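Long-range contacts in AtxE2 (Asticcacaulis excentricus, PDB 5TXE), which hydrolyses the isopeptide bond of the lasso peptides astexin-2 and astexin-3, recognising their knotted loop and converting them to linear peptides: residues Q177-N182 with V249-E254; A142-D147 with Y171-V176; V593-L598 with T619-A624. The protein carries 1 engineered substitution. All coordinates share one frame; numbering follows the deposited sequence.

Contact 1: residues Q177-N182 with V249-E254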
ATOM      1  N   GLN A 177      -0.798 -19.804 -16.026  1.00 30.06           N
ATOM      2  CA  GLN A 177      -1.365 -20.944 -15.283  1.00 32.08           C
ATOM      3  C   GLN A 177      -0.941 -22.250 -15.984  1.00 31.55           C
ATOM      4  O   GLN A 177      -0.670 -22.257 -17.190  1.00 31.17           O
ATOM      5  CB  GLN A 177      -2.898 -20.960 -15.310  1.00 34.14           C
ATOM      6  CG  GLN A 177      -3.570 -19.843 -14.582  1.00 42.59           C
ATOM      7  CD  GLN A 177      -3.701 -20.014 -13.058  1.00 53.23           C
ATOM      8  OE1 GLN A 177      -3.550 -21.128 -12.458  1.00 41.86           O
ATOM      9  NE2 GLN A 177      -4.007 -18.870 -12.409  1.00 57.36           N
ATOM     10  N   TRP A 178      -0.964 -23.347 -15.223  1.00 33.63           N
ATOM     11  CA  TRP A 178      -0.794 -24.683 -15.766  1.00 35.17           C
ATOM     12  C   TRP A 178      -2.112 -25.169 -16.365  1.00 33.16           C
ATOM     13  O   TRP A 178      -3.146 -25.053 -15.730  1.00 37.23           O
ATOM     14  CB  TRP A 178      -0.390 -25.621 -14.648  1.00 31.49           C
ATOM     15  CG  TRP A 178       0.902 -25.279 -13.997  1.00 37.05           C
ATOM     16  CD1 TRP A 178       1.110 -24.488 -12.883  1.00 36.89           C
ATOM     17  CD2 TRP A 178       2.185 -25.745 -14.391  1.00 35.17           C
ATOM     18  NE1 TRP A 178       2.444 -24.460 -12.575  1.00 34.63           N
ATOM     19  CE2 TRP A 178       3.122 -25.211 -13.492  1.00 35.20           C
ATOM     20  CE3 TRP A 178       2.632 -26.597 -15.413  1.00 40.15           C
ATOM     21  CZ2 TRP A 178       4.469 -25.474 -13.589  1.00 38.18           C
ATOM     22  CZ3 TRP A 178       3.970 -26.847 -15.523  1.00 42.43           C
ATOM     23  CH2 TRP A 178       4.881 -26.292 -14.603  1.00 40.93           C
ATOM     24  N   LEU A 179      -2.075 -25.656 -17.599  1.00 35.12           N
ATOM     25  CA  LEU A 179      -3.198 -26.399 -18.168  1.00 38.49           C
ATOM     26  C   LEU A 179      -3.106 -27.915 -17.818  1.00 41.99           C
ATOM     27  O   LEU A 179      -4.127 -28.544 -17.597  1.00 48.58           O
ATOM     28  CB  LEU A 179      -3.311 -26.202 -19.663  1.00 39.70           C
ATOM     29  CG  LEU A 179      -3.622 -24.785 -20.160  1.00 42.16           C
ATOM     30  CD1 LEU A 179      -3.764 -24.743 -21.684  1.00 38.89           C
ATOM     31  CD2 LEU A 179      -4.882 -24.273 -19.499  1.00 42.20           C
ATOM     32  N   ASP A 180      -1.894 -28.451 -17.739  1.00 41.92           N
ATOM     33  CA  ASP A 180      -1.613 -29.771 -17.197  1.00 44.63           C
ATOM     34  C   ASP A 180      -0.151 -29.763 -16.787  1.00 48.45           C
ATOM     35  O   ASP A 180       0.490 -28.735 -16.898  1.00 46.26           O
ATOM     36  CB  ASP A 180      -1.943 -30.884 -18.216  1.00 48.74           C
ATOM     37  CG  ASP A 180      -1.126 -30.798 -19.505  1.00 49.82           C
ATOM     38  OD1 ASP A 180       0.080 -30.506 -19.462  1.00 52.33           O
ATOM     39  OD2 ASP A 180      -1.708 -31.000 -20.587  1.00 42.96           O
ATOM     40  N   ASP A 181       0.410 -30.888 -16.362  1.00 46.85           N
ATOM     41  CA  ASP A 181       1.791 -30.897 -15.900  1.00 46.27           C
ATOM     42  C   ASP A 181       2.891 -30.432 -16.879  1.00 42.22           C
ATOM     43  O   ASP A 181       3.990 -30.111 -16.431  1.00 40.86           O
ATOM     44  CB  ASP A 181       2.167 -32.261 -15.342  1.00 50.38           C
ATOM     45  CG  ASP A 181       1.492 -32.545 -14.017  1.00 54.50           C
ATOM     46  OD1 ASP A 181       1.456 -31.636 -13.138  1.00 56.16           O
ATOM     47  OD2 ASP A 181       1.019 -33.689 -13.843  1.00 61.41           O
ATOM     48  N   ASN A 182       2.595 -30.389 -18.169  1.00 39.01           N
ATOM     49  CA  ASN A 182       3.563 -30.057 -19.201  1.00 45.66           C
ATOM     50  C   ASN A 182       3.114 -28.918 -20.090  1.00 43.42           C
ATOM     51  O   ASN A 182       3.716 -28.685 -21.137  1.00 42.03           O
ATOM     52  CB  ASN A 182       3.772 -31.294 -20.111  1.00 53.06           C
ATOM     53  CG  ASN A 182       4.233 -32.499 -19.326  1.00 62.30           C
ATOM     54  OD1 ASN A 182       5.361 -32.506 -18.798  1.00 68.66           O
ATOM     55  ND2 ASN A 182       3.344 -33.491 -19.160  1.00 58.12           N
ATOM     56  N   VAL A 249      -8.471 -20.085 -22.302  1.00 40.64           N
ATOM     57  CA  VAL A 249      -8.422 -18.690 -22.017  1.00 44.21           C
ATOM     58  C   VAL A 249      -9.228 -18.338 -20.775  1.00 49.63           C
ATOM     59  O   VAL A 249      -8.695 -17.674 -19.866  1.00 50.28           O
ATOM     60  CB  VAL A 249      -8.948 -17.880 -23.177  1.00 43.79           C
ATOM     61  CG1 VAL A 249      -9.208 -16.448 -22.725  1.00 47.03           C
ATOM     62  CG2 VAL A 249      -7.976 -17.917 -24.351  1.00 47.20           C
ATOM     63  N   ALA A 250     -10.488 -18.753 -20.711  1.00 49.13           N
ATOM     64  CA  ALA A 250     -11.252 -18.502 -19.481  1.00 52.37           C
ATOM     65  C   ALA A 250     -10.564 -19.098 -18.228  1.00 49.28           C
ATOM     66  O   ALA A 250     -10.601 -18.494 -17.163  1.00 51.94           O
ATOM     67  CB  ALA A 250     -12.674 -18.992 -19.643  1.00 59.58           C
ATOM     68  N   ARG A 251      -9.894 -20.248 -18.327  1.00 54.92           N
ATOM     69  CA  ARG A 251      -9.132 -20.772 -17.134  1.00 59.37           C
ATOM     70  C   ARG A 251      -8.033 -19.797 -16.639  1.00 57.84           C
ATOM     71  O   ARG A 251      -7.548 -19.890 -15.500  1.00 51.55           O
ATOM     72  CB  ARG A 251      -8.510 -22.187 -17.333  1.00 66.70           C
ATOM     73  CG  ARG A 251      -8.963 -23.195 -16.258  1.00 76.24           C
ATOM     74  CD  ARG A 251      -8.101 -24.427 -15.986  1.00 82.71           C
ATOM     75  NE  ARG A 251      -7.914 -25.280 -17.164  1.00 88.68           N
ATOM     76  CZ  ARG A 251      -7.118 -26.358 -17.179  1.00 85.83           C
ATOM     77  NH1 ARG A 251      -6.429 -26.707 -16.085  1.00 81.81           N
ATOM     78  NH2 ARG A 251      -6.994 -27.084 -18.291  1.00 72.60           N
ATOM     79  N   LEU A 252      -7.600 -18.889 -17.510  1.00 54.71           N
ATOM     80  CA  LEU A 252      -6.662 -17.868 -17.108  1.00 52.18           C
ATOM     81  C   LEU A 252      -7.381 -16.555 -16.753  1.00 48.07           C
ATOM     82  O   LEU A 252      -7.033 -15.937 -15.768  1.00 44.88           O
ATOM     83  CB  LEU A 252      -5.574 -17.664 -18.191  1.00 48.81           C
ATOM     84  CG  LEU A 252      -4.372 -16.741 -17.897  1.00 45.62           C
ATOM     85  CD1 LEU A 252      -3.595 -17.229 -16.727  1.00 49.38           C
ATOM     86  CD2 LEU A 252      -3.420 -16.634 -19.061  1.00 48.96           C
ATOM     87  N   ARG A 253      -8.370 -16.161 -17.548  1.00 51.64           N
ATOM     88  CA  ARG A 253      -9.073 -14.871 -17.427  1.00 55.72           C
ATOM     89  C   ARG A 253      -9.970 -14.770 -16.169  1.00 64.33           C
ATOM     90  O   ARG A 253      -9.957 -13.753 -15.469  1.00 59.50           O
ATOM     91  CB  ARG A 253      -9.952 -14.650 -18.666  1.00 56.69           C
ATOM     92  CG  ARG A 253      -9.889 -13.254 -19.229  1.00 58.76           C
ATOM     93  CD  ARG A 253     -10.878 -12.975 -20.355  1.00 62.43           C
ATOM     94  NE  ARG A 253     -11.186 -11.541 -20.331  1.00 72.99           N
ATOM     95  CZ  ARG A 253     -10.325 -10.559 -20.656  1.00 86.97           C
ATOM     96  NH1 ARG A 253      -9.088 -10.825 -21.093  1.00101.84           N
ATOM     97  NH2 ARG A 253     -10.694  -9.281 -20.564  1.00 78.89           N
ATOM     98  N   GLU A 254     -10.767 -15.805 -15.911  1.00 68.70           N
ATOM     99  CA  GLU A 254     -11.675 -15.809 -14.763  1.00 77.01           C
ATOM    100  C   GLU A 254     -10.871 -15.882 -13.461  1.00 67.45           C
ATOM    101  O   GLU A 254      -9.974 -16.690 -13.332  1.00 61.06           O
ATOM    102  CB  GLU A 254     -12.618 -17.026 -14.788  1.00 83.59           C
ATOM    103  CG  GLU A 254     -13.784 -16.996 -15.779  1.00 88.16           C
ATOM    104  CD  GLU A 254     -14.635 -18.272 -15.679  1.00 93.51           C
ATOM    105  OE1 GLU A 254     -15.121 -18.579 -14.560  1.00 86.54           O
ATOM    106  OE2 GLU A 254     -14.813 -18.985 -16.704  1.00 85.23           O
TER
HETATM  107  O   HOH W   1      -4.976 -16.266 -13.722  1.00 48.71           O
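The guanidinium of R251 has CD2 of L179 over one face, 3.6 Å above its plane and offset toward the rim, while its two terminal nitrogens turn to the L179 carbonyl. NH2 donates to L179 O at 3.3 Å, meeting a lone pair in the carbonyl plane, though the N-H...O angle is a bent 139° and the oxygen lies 20° out of the guanidinium plane. NH1 reaches the same oxygen in a weak second bond, so one residue supplies both the acceptor and the apolar lid. The arginine chain, bent at chi3 (-59°), brings the head group to the corner the chain turns at L179, where L179 and D180 both face T183 in a classic beta bulge. Beside this polar grip, CD1 of L252 rests on CG of Q177 at 3.4 Å. Q177 folds at chi2, and its NE2 donates to a water 3.1 Å away that donates to L252 O. I185 of strand 183-188 touches Q177, L179 and L252. Helix 246-253 is joined to strand 173-178, outermost in a four-stranded antiparallel sheet, a blade of the beta-propeller expected of this family, by apolar packing, one bridging water and a bent two-nitrogen grip on a neutral carbonyl, probably a modest tie.

Contact 2: residues A142-D147 with Y171-V176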
ATOM      1  N   ALA A 142       5.284 -22.410 -11.374  1.00 30.42           N
ATOM      2  CA  ALA A 142       5.475 -21.402 -12.422  1.00 28.52           C
ATOM      3  C   ALA A 142       5.081 -20.030 -11.840  1.00 31.64           C
ATOM      4  O   ALA A 142       4.141 -19.937 -11.050  1.00 26.21           O
ATOM      5  CB  ALA A 142       4.624 -21.693 -13.614  1.00 28.98           C
ATOM      6  N   TYR A 143       5.814 -18.986 -12.232  1.00 32.56           N
ATOM      7  CA  TYR A 143       5.643 -17.660 -11.636  1.00 30.20           C
ATOM      8  C   TYR A 143       6.363 -16.679 -12.509  1.00 31.91           C
ATOM      9  O   TYR A 143       7.246 -17.054 -13.305  1.00 30.00           O
ATOM     10  CB  TYR A 143       6.195 -17.612 -10.215  1.00 32.30           C
ATOM     11  CG  TYR A 143       7.646 -18.028 -10.101  1.00 35.70           C
ATOM     12  CD1 TYR A 143       7.980 -19.357 -10.001  1.00 37.60           C
ATOM     13  CD2 TYR A 143       8.697 -17.094 -10.109  1.00 37.93           C
ATOM     14  CE1 TYR A 143       9.298 -19.768  -9.917  1.00 40.00           C
ATOM     15  CE2 TYR A 143      10.030 -17.511 -10.052  1.00 37.16           C
ATOM     16  CZ  TYR A 143      10.314 -18.853  -9.962  1.00 38.22           C
ATOM     17  OH  TYR A 143      11.581 -19.341  -9.897  1.00 39.86           O
ATOM     18  N   LEU A 144       5.967 -15.418 -12.402  1.00 28.10           N
ATOM     19  CA  LEU A 144       6.637 -14.330 -13.106  1.00 27.25           C
ATOM     20  C   LEU A 144       7.904 -13.861 -12.377  1.00 24.52           C
ATOM     21  O   LEU A 144       7.963 -13.883 -11.155  1.00 25.05           O
ATOM     22  CB  LEU A 144       5.698 -13.125 -13.221  1.00 27.56           C
ATOM     23  CG  LEU A 144       4.332 -13.410 -13.847  1.00 26.96           C
ATOM     24  CD1 LEU A 144       3.533 -12.122 -13.858  1.00 27.08           C
ATOM     25  CD2 LEU A 144       4.498 -13.967 -15.237  1.00 26.53           C
ATOM     26  N   ARG A 145       8.901 -13.465 -13.149  1.00 26.13           N
ATOM     27  CA  ARG A 145      10.154 -12.966 -12.615  1.00 25.44           C
ATOM     28  C   ARG A 145      10.854 -12.164 -13.656  1.00 24.42           C
ATOM     29  O   ARG A 145      10.904 -12.534 -14.837  1.00 25.23           O
ATOM     30  CB  ARG A 145      11.034 -14.117 -12.143  1.00 29.90           C
ATOM     31  CG  ARG A 145      12.511 -13.772 -12.104  1.00 30.97           C
ATOM     32  CD  ARG A 145      13.398 -14.839 -11.478  1.00 29.12           C
ATOM     33  NE  ARG A 145      14.801 -14.500 -11.708  1.00 28.35           N
ATOM     34  CZ  ARG A 145      15.848 -15.112 -11.137  1.00 30.19           C
ATOM     35  NH1 ARG A 145      15.704 -16.202 -10.368  1.00 28.19           N
ATOM     36  NH2 ARG A 145      17.060 -14.636 -11.397  1.00 27.75           N
ATOM     37  N   GLN A 146      11.374 -11.013 -13.227  1.00 24.52           N
ATOM     38  CA  GLN A 146      12.018 -10.060 -14.125  1.00 24.37           C
ATOM     39  C   GLN A 146      13.564 -10.122 -14.062  1.00 24.74           C
ATOM     40  O   GLN A 146      14.134 -10.116 -12.975  1.00 25.25           O
ATOM     41  CB  GLN A 146      11.593  -8.658 -13.722  1.00 27.01           C
ATOM     42  CG  GLN A 146      12.140  -7.567 -14.626  1.00 27.54           C
ATOM     43  CD  GLN A 146      11.586  -6.174 -14.271  1.00 29.66           C
ATOM     44  OE1 GLN A 146      10.378  -5.972 -14.171  1.00 30.32           O
ATOM     45  NE2 GLN A 146      12.472  -5.216 -14.100  1.00 27.98           N
ATOM     46  N   ASP A 147      14.218 -10.139 -15.227  1.00 26.80           N
ATOM     47  CA  ASP A 147      15.672 -10.013 -15.312  1.00 27.93           C
ATOM     48  C   ASP A 147      15.986  -9.219 -16.549  1.00 27.78           C
ATOM     49  O   ASP A 147      15.369  -9.410 -17.619  1.00 26.81           O
ATOM     50  CB  ASP A 147      16.383 -11.368 -15.392  1.00 31.51           C
ATOM     51  CG  ASP A 147      16.186 -12.223 -14.143  1.00 33.22           C
ATOM     52  OD1 ASP A 147      15.210 -13.014 -14.083  1.00 30.30           O
ATOM     53  OD2 ASP A 147      17.031 -12.144 -13.231  1.00 34.91           O
ATOM     54  N   TYR A 171       7.313  -9.088 -25.338  1.00 40.06           N
ATOM     55  CA  TYR A 171       6.549  -8.316 -24.370  1.00 36.29           C
ATOM     56  C   TYR A 171       6.709  -8.966 -23.026  1.00 32.63           C
ATOM     57  O   TYR A 171       7.084 -10.188 -22.926  1.00 31.61           O
ATOM     58  CB  TYR A 171       5.092  -8.249 -24.807  1.00 34.77           C
ATOM     59  CG  TYR A 171       4.476  -9.571 -25.176  1.00 34.98           C
ATOM     60  CD1 TYR A 171       4.539 -10.066 -26.487  1.00 38.46           C
ATOM     61  CD2 TYR A 171       3.803 -10.302 -24.246  1.00 38.35           C
ATOM     62  CE1 TYR A 171       3.960 -11.279 -26.836  1.00 37.19           C
ATOM     63  CE2 TYR A 171       3.218 -11.515 -24.574  1.00 42.10           C
ATOM     64  CZ  TYR A 171       3.310 -12.000 -25.871  1.00 39.20           C
ATOM     65  OH  TYR A 171       2.709 -13.174 -26.181  1.00 36.90           O
ATOM     66  N   ASP A 172       6.472  -8.177 -21.979  1.00 26.29           N
ATOM     67  CA  ASP A 172       6.449  -8.748 -20.640  1.00 28.31           C
ATOM     68  C   ASP A 172       5.272  -9.731 -20.491  1.00 28.93           C
ATOM     69  O   ASP A 172       4.129  -9.400 -20.889  1.00 25.60           O
ATOM     70  CB  ASP A 172       6.289  -7.686 -19.545  1.00 29.09           C
ATOM     71  CG  ASP A 172       7.516  -6.783 -19.402  1.00 36.24           C
ATOM     72  OD1 ASP A 172       8.704  -7.207 -19.651  1.00 31.28           O
ATOM     73  OD2 ASP A 172       7.252  -5.648 -18.974  1.00 36.48           O
ATOM     74  N   ILE A 173       5.523 -10.877 -19.858  1.00 24.80           N
ATOM     75  CA  ILE A 173       4.432 -11.788 -19.606  1.00 26.16           C
ATOM     76  C   ILE A 173       3.680 -11.218 -18.409  1.00 27.01           C
ATOM     77  O   ILE A 173       4.307 -10.845 -17.410  1.00 25.33           O
ATOM     78  CB  ILE A 173       4.914 -13.176 -19.228  1.00 28.15           C
ATOM     79  CG1 ILE A 173       5.851 -13.774 -20.289  1.00 27.95           C
ATOM     80  CG2 ILE A 173       3.710 -14.093 -18.988  1.00 30.90           C
ATOM     81  CD1 ILE A 173       5.397 -13.536 -21.708  1.00 29.30           C
ATOM     82  N   GLU A 174       2.351 -11.241 -18.465  1.00 28.56           N
ATOM     83  CA  GLU A 174       1.502 -10.650 -17.399  1.00 30.61           C
ATOM     84  C   GLU A 174       0.851 -11.652 -16.489  1.00 31.79           C
ATOM     85  O   GLU A 174       0.456 -11.293 -15.404  1.00 29.46           O
ATOM     86  CB  GLU A 174       0.440  -9.723 -18.010  1.00 32.88           C
ATOM     87  CG  GLU A 174       1.114  -8.481 -18.598  1.00 37.19           C
ATOM     88  CD  GLU A 174       0.211  -7.544 -19.385  1.00 38.60           C
ATOM     89  OE1 GLU A 174      -1.047  -7.647 -19.275  1.00 53.78           O
ATOM     90  OE2 GLU A 174       0.766  -6.675 -20.112  1.00 36.57           O
ATOM     91  N   ASP A 175       0.736 -12.921 -16.927  1.00 32.36           N
ATOM     92  CA  ASP A 175       0.139 -13.959 -16.098  1.00 31.24           C
ATOM     93  C   ASP A 175       0.394 -15.322 -16.741  1.00 29.16           C
ATOM     94  O   ASP A 175       0.696 -15.416 -17.922  1.00 27.44           O
ATOM     95  CB  ASP A 175      -1.390 -13.774 -15.996  1.00 30.53           C
ATOM     96  CG  ASP A 175      -1.976 -14.322 -14.692  1.00 31.25           C
ATOM     97  OD1 ASP A 175      -1.282 -14.973 -13.856  1.00 32.95           O
ATOM     98  OD2 ASP A 175      -3.188 -14.150 -14.511  1.00 35.77           O
ATOM     99  N   VAL A 176       0.198 -16.349 -15.938  1.00 26.54           N
ATOM    100  CA  VAL A 176       0.454 -17.714 -16.341  1.00 30.88           C
ATOM    101  C   VAL A 176      -0.346 -18.699 -15.447  1.00 28.36           C
ATOM    102  O   VAL A 176      -0.559 -18.427 -14.263  1.00 30.36           O
ATOM    103  CB  VAL A 176       1.975 -17.988 -16.231  1.00 30.83           C
ATOM    104  CG1 VAL A 176       2.444 -17.867 -14.775  1.00 29.83           C
ATOM    105  CG2 VAL A 176       2.311 -19.359 -16.804  1.00 30.82           C
TER
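L144 fills the tight middle of this contact, its two methyls splitting the work across the interface between two successive antiparallel sheets, consistent with adjacent propeller blades. CD1 sits 3.5 Å from the carbonyl O of E174, whereas CD2 lies beside CG2 of I173 at 3.8 Å and reaches more loosely to CG1 of V176, 4.4 Å away. With CG anti to its carbonyl carbon (chi1 -54°), L144 sends both methyls across to the opposing backbone. Toward A142 the fit is looser: CG1 of V176 comes no nearer than 4.4 Å to the Y143 backbone N. The side of strand 173-178 turned away from strand 140-147 is polar and partly exposed: E174 forms a salt bridge with R189, and D175 one with R133. On strand 140-147, R145 grips D147 side-on, NE to OD1 at 2.8 Å and NH2 to OD2 at 3.1 Å. Cut back to an alanine, L144 would lose both methyls, which would probably open a gap beside I173 CG2 and the E174 carbonyl. The strands run nearly antiparallel, at 164°. The join is apolar, while the charged groups pair within their own segment or with residues outside it, none across the contact.

Contact 3: residues V593-L598 with T619-A624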
ATOM      1  N   VAL A 593       0.683  30.417  -3.498  1.00 32.33           N
ATOM      2  CA  VAL A 593      -0.221  31.410  -2.886  1.00 31.75           C
ATOM      3  C   VAL A 593       0.194  31.756  -1.457  1.00 32.19           C
ATOM      4  O   VAL A 593       0.264  32.931  -1.119  1.00 30.73           O
ATOM      5  CB  VAL A 593      -1.669  30.900  -2.924  1.00 35.15           C
ATOM      6  CG1 VAL A 593      -2.623  31.790  -2.126  1.00 38.72           C
ATOM      7  CG2 VAL A 593      -2.125  30.757  -4.372  1.00 35.58           C
ATOM      8  N   ASN A 594       0.540  30.760  -0.637  1.00 29.38           N
ATOM      9  CA  ASN A 594       0.752  30.966   0.786  1.00 28.56           C
ATOM     10  C   ASN A 594       2.185  30.965   1.238  1.00 30.86           C
ATOM     11  O   ASN A 594       2.454  31.012   2.432  1.00 31.20           O
ATOM     12  CB  ASN A 594       0.015  29.864   1.535  1.00 31.43           C
ATOM     13  CG  ASN A 594      -1.493  29.961   1.342  1.00 31.85           C
ATOM     14  OD1 ASN A 594      -2.087  30.915   1.828  1.00 35.45           O
ATOM     15  ND2 ASN A 594      -2.109  29.004   0.622  1.00 27.65           N
ATOM     16  N   ALA A 595       3.132  31.017   0.308  1.00 28.97           N
ATOM     17  CA  ALA A 595       4.550  30.957   0.688  1.00 29.79           C
ATOM     18  C   ALA A 595       4.956  31.905   1.799  1.00 29.40           C
ATOM     19  O   ALA A 595       5.716  31.553   2.702  1.00 33.34           O
ATOM     20  CB  ALA A 595       5.442  31.251  -0.508  1.00 28.81           C
ATOM     21  N   SER A 596       4.500  33.136   1.727  1.00 26.40           N
ATOM     22  CA  SER A 596       4.988  34.152   2.672  1.00 27.84           C
ATOM     23  C   SER A 596       4.475  33.940   4.105  1.00 26.72           C
ATOM     24  O   SER A 596       5.038  34.487   5.025  1.00 28.81           O
ATOM     25  CB  SER A 596       4.690  35.561   2.129  1.00 30.90           C
ATOM     26  OG  SER A 596       3.274  35.637   1.926  1.00 41.01           O
ATOM     27  N   ARG A 597       3.476  33.097   4.322  1.00 29.17           N
ATOM     28  CA  ARG A 597       3.064  32.787   5.722  1.00 36.72           C
ATOM     29  C   ARG A 597       3.357  31.357   6.176  1.00 38.47           C
ATOM     30  O   ARG A 597       2.804  30.861   7.107  1.00 33.06           O
ATOM     31  CB  ARG A 597       1.574  33.067   5.909  1.00 36.74           C
ATOM     32  CG  ARG A 597       0.617  32.224   5.100  1.00 36.78           C
ATOM     33  CD  ARG A 597      -0.699  32.958   5.201  1.00 39.61           C
ATOM     34  NE  ARG A 597      -1.833  32.389   4.496  1.00 42.85           N
ATOM     35  CZ  ARG A 597      -2.669  31.507   5.025  1.00 44.47           C
ATOM     36  NH1 ARG A 597      -2.402  31.003   6.214  1.00 51.69           N
ATOM     37  NH2 ARG A 597      -3.721  31.076   4.340  1.00 35.79           N
ATOM     38  N   LEU A 598       4.257  30.694   5.495  1.00 41.58           N
ATOM     39  CA  LEU A 598       4.502  29.321   5.785  1.00 42.78           C
ATOM     40  C   LEU A 598       5.817  29.239   6.552  1.00 41.83           C
ATOM     41  O   LEU A 598       6.920  29.081   5.968  1.00 38.05           O
ATOM     42  CB  LEU A 598       4.541  28.570   4.475  1.00 47.66           C
ATOM     43  CG  LEU A 598       3.962  27.181   4.543  1.00 61.49           C
ATOM     44  CD1 LEU A 598       3.041  27.037   3.348  1.00 61.34           C
ATOM     45  CD2 LEU A 598       5.099  26.148   4.618  1.00 63.83           C
ATOM     46  N   THR A 619      10.209  27.385  -5.028  1.00 23.97           N
ATOM     47  CA  THR A 619      10.876  28.629  -5.407  1.00 23.28           C
ATOM     48  C   THR A 619      10.224  29.808  -4.701  1.00 24.30           C
ATOM     49  O   THR A 619      10.920  30.722  -4.264  1.00 22.01           O
ATOM     50  CB  THR A 619      10.816  28.791  -6.913  1.00 25.05           C
ATOM     51  OG1 THR A 619      11.428  27.635  -7.552  1.00 28.13           O
ATOM     52  CG2 THR A 619      11.484  30.045  -7.349  1.00 25.42           C
ATOM     53  N   ALA A 620       8.898  29.773  -4.529  1.00 23.13           N
ATOM     54  CA  ALA A 620       8.199  30.863  -3.812  1.00 22.60           C
ATOM     55  C   ALA A 620       8.601  30.868  -2.354  1.00 24.11           C
ATOM     56  O   ALA A 620       8.881  31.914  -1.787  1.00 23.82           O
ATOM     57  CB  ALA A 620       6.708  30.738  -3.971  1.00 23.76           C
ATOM     58  N   LEU A 621       8.720  29.685  -1.773  1.00 25.74           N
ATOM     59  CA  LEU A 621       9.179  29.569  -0.411  1.00 23.89           C
ATOM     60  C   LEU A 621      10.574  30.058  -0.213  1.00 27.39           C
ATOM     61  O   LEU A 621      10.837  30.785   0.785  1.00 23.38           O
ATOM     62  CB  LEU A 621       9.090  28.134   0.076  1.00 24.72           C
ATOM     63  CG  LEU A 621       7.640  27.638   0.277  1.00 24.74           C
ATOM     64  CD1 LEU A 621       7.627  26.129   0.463  1.00 25.75           C
ATOM     65  CD2 LEU A 621       6.960  28.270   1.507  1.00 26.04           C
ATOM     66  N   GLN A 622      11.509  29.684  -1.104  1.00 27.82           N
ATOM     67  CA  GLN A 622      12.889  30.197  -0.984  1.00 29.15           C
ATOM     68  C   GLN A 622      12.921  31.697  -1.144  1.00 28.75           C
ATOM     69  O   GLN A 622      13.573  32.413  -0.390  1.00 34.87           O
ATOM     70  CB  GLN A 622      13.852  29.627  -1.998  1.00 32.01           C
ATOM     71  CG  GLN A 622      14.284  28.232  -1.686  1.00 40.16           C
ATOM     72  CD  GLN A 622      15.634  27.864  -2.339  1.00 44.67           C
ATOM     73  OE1 GLN A 622      15.922  28.237  -3.471  1.00 44.48           O
ATOM     74  NE2 GLN A 622      16.466  27.132  -1.599  1.00 46.06           N
ATOM     75  N   GLN A 623      12.234  32.192  -2.127  1.00 30.43           N
ATOM     76  CA  GLN A 623      12.167  33.618  -2.344  1.00 34.98           C
ATOM     77  C   GLN A 623      11.595  34.348  -1.113  1.00 33.38           C
ATOM     78  O   GLN A 623      12.003  35.462  -0.807  1.00 31.54           O
ATOM     79  CB  GLN A 623      11.285  33.836  -3.530  1.00 44.14           C
ATOM     80  CG  GLN A 623      10.992  35.293  -3.885  1.00 59.51           C
ATOM     81  CD  GLN A 623      11.647  35.699  -5.202  1.00 64.42           C
ATOM     82  OE1 GLN A 623      12.507  34.983  -5.748  1.00 67.19           O
ATOM     83  NE2 GLN A 623      11.250  36.860  -5.711  1.00 68.79           N
ATOM     84  N   ALA A 624      10.652  33.739  -0.417  1.00 29.84           N
ATOM     85  CA  ALA A 624      10.096  34.356   0.787  1.00 28.07           C
ATOM     86  C   ALA A 624      10.954  34.013   1.990  1.00 30.19           C
ATOM     87  O   ALA A 624      10.551  34.254   3.092  1.00 30.99           O
ATOM     88  CB  ALA A 624       8.677  33.903   0.991  1.00 27.69           C
TER
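A595 pushes its methyl against the last turn of helix 615-623, and L621 answers from that turn with its CD2 branch reaching A595. Followed outward, the L621 side chain leaves the helix sidelong at CB, and CG stands anti to the carbonyl carbon (chi1 -70°), which carries the CD2 branch across the interface. CB, CG and CD1 meet nothing of the facing segment within 4.2 Å; CD2 alone makes the contact. CD2 lies 3.7 Å from the CA of A595, as close to its carbonyl O, and 3.8 Å from CB of L598, so a single methyl is received between two residues one 3-10 turn apart. F591 of helix 591-594 also touches both L598 and L621, adding an aromatic neighbour to this small apolar cluster. Beside it, CB of A595 meets CB of A620 at 3.7 Å, two methyls in direct contact. Farther along, A624, the first residue past the helical part, sets its CB 4.1 Å from the CA of S596, near the exposed end of the contact. The methyl-sized side chains of A595, A620 and A624 probably let the backbones come close; the CA atoms of A595 and L621 are 5.0 Å apart. The interface lies in the alpha/beta-hydrolase domain of this prolyl oligopeptidase relative, where the 3-10 segment 595-596 packs on the end of helix 615-623. Its chemistry is wholly apolar between side chains, so the hold depends on complementary shape and burial, whereas polar ties such as S596 O to K626 lie beside it.

In the fold
From the N terminus, contact 2 comes first, joining strand 140-147 to strand 173-178 and closing a loop that holds the last two strands, 150-157 and 163-167, of the sheet containing 140-147. Contact 1 then starts on strand 173-178 and closes the longer loop out to helix 246-253. The two follow in series without nesting or crossing, yet they touch: L252 packs against V176 and D175, and W178 against A142. Together they tie two successive antiparallel sheets and a helix. Contact 3 closes a separate loop much later, in the hydrolase domain, bringing segment 593-598 to helix 615-623 around strand 602-607 and helix 608-611, its centre about 58 Å from that of contact 1.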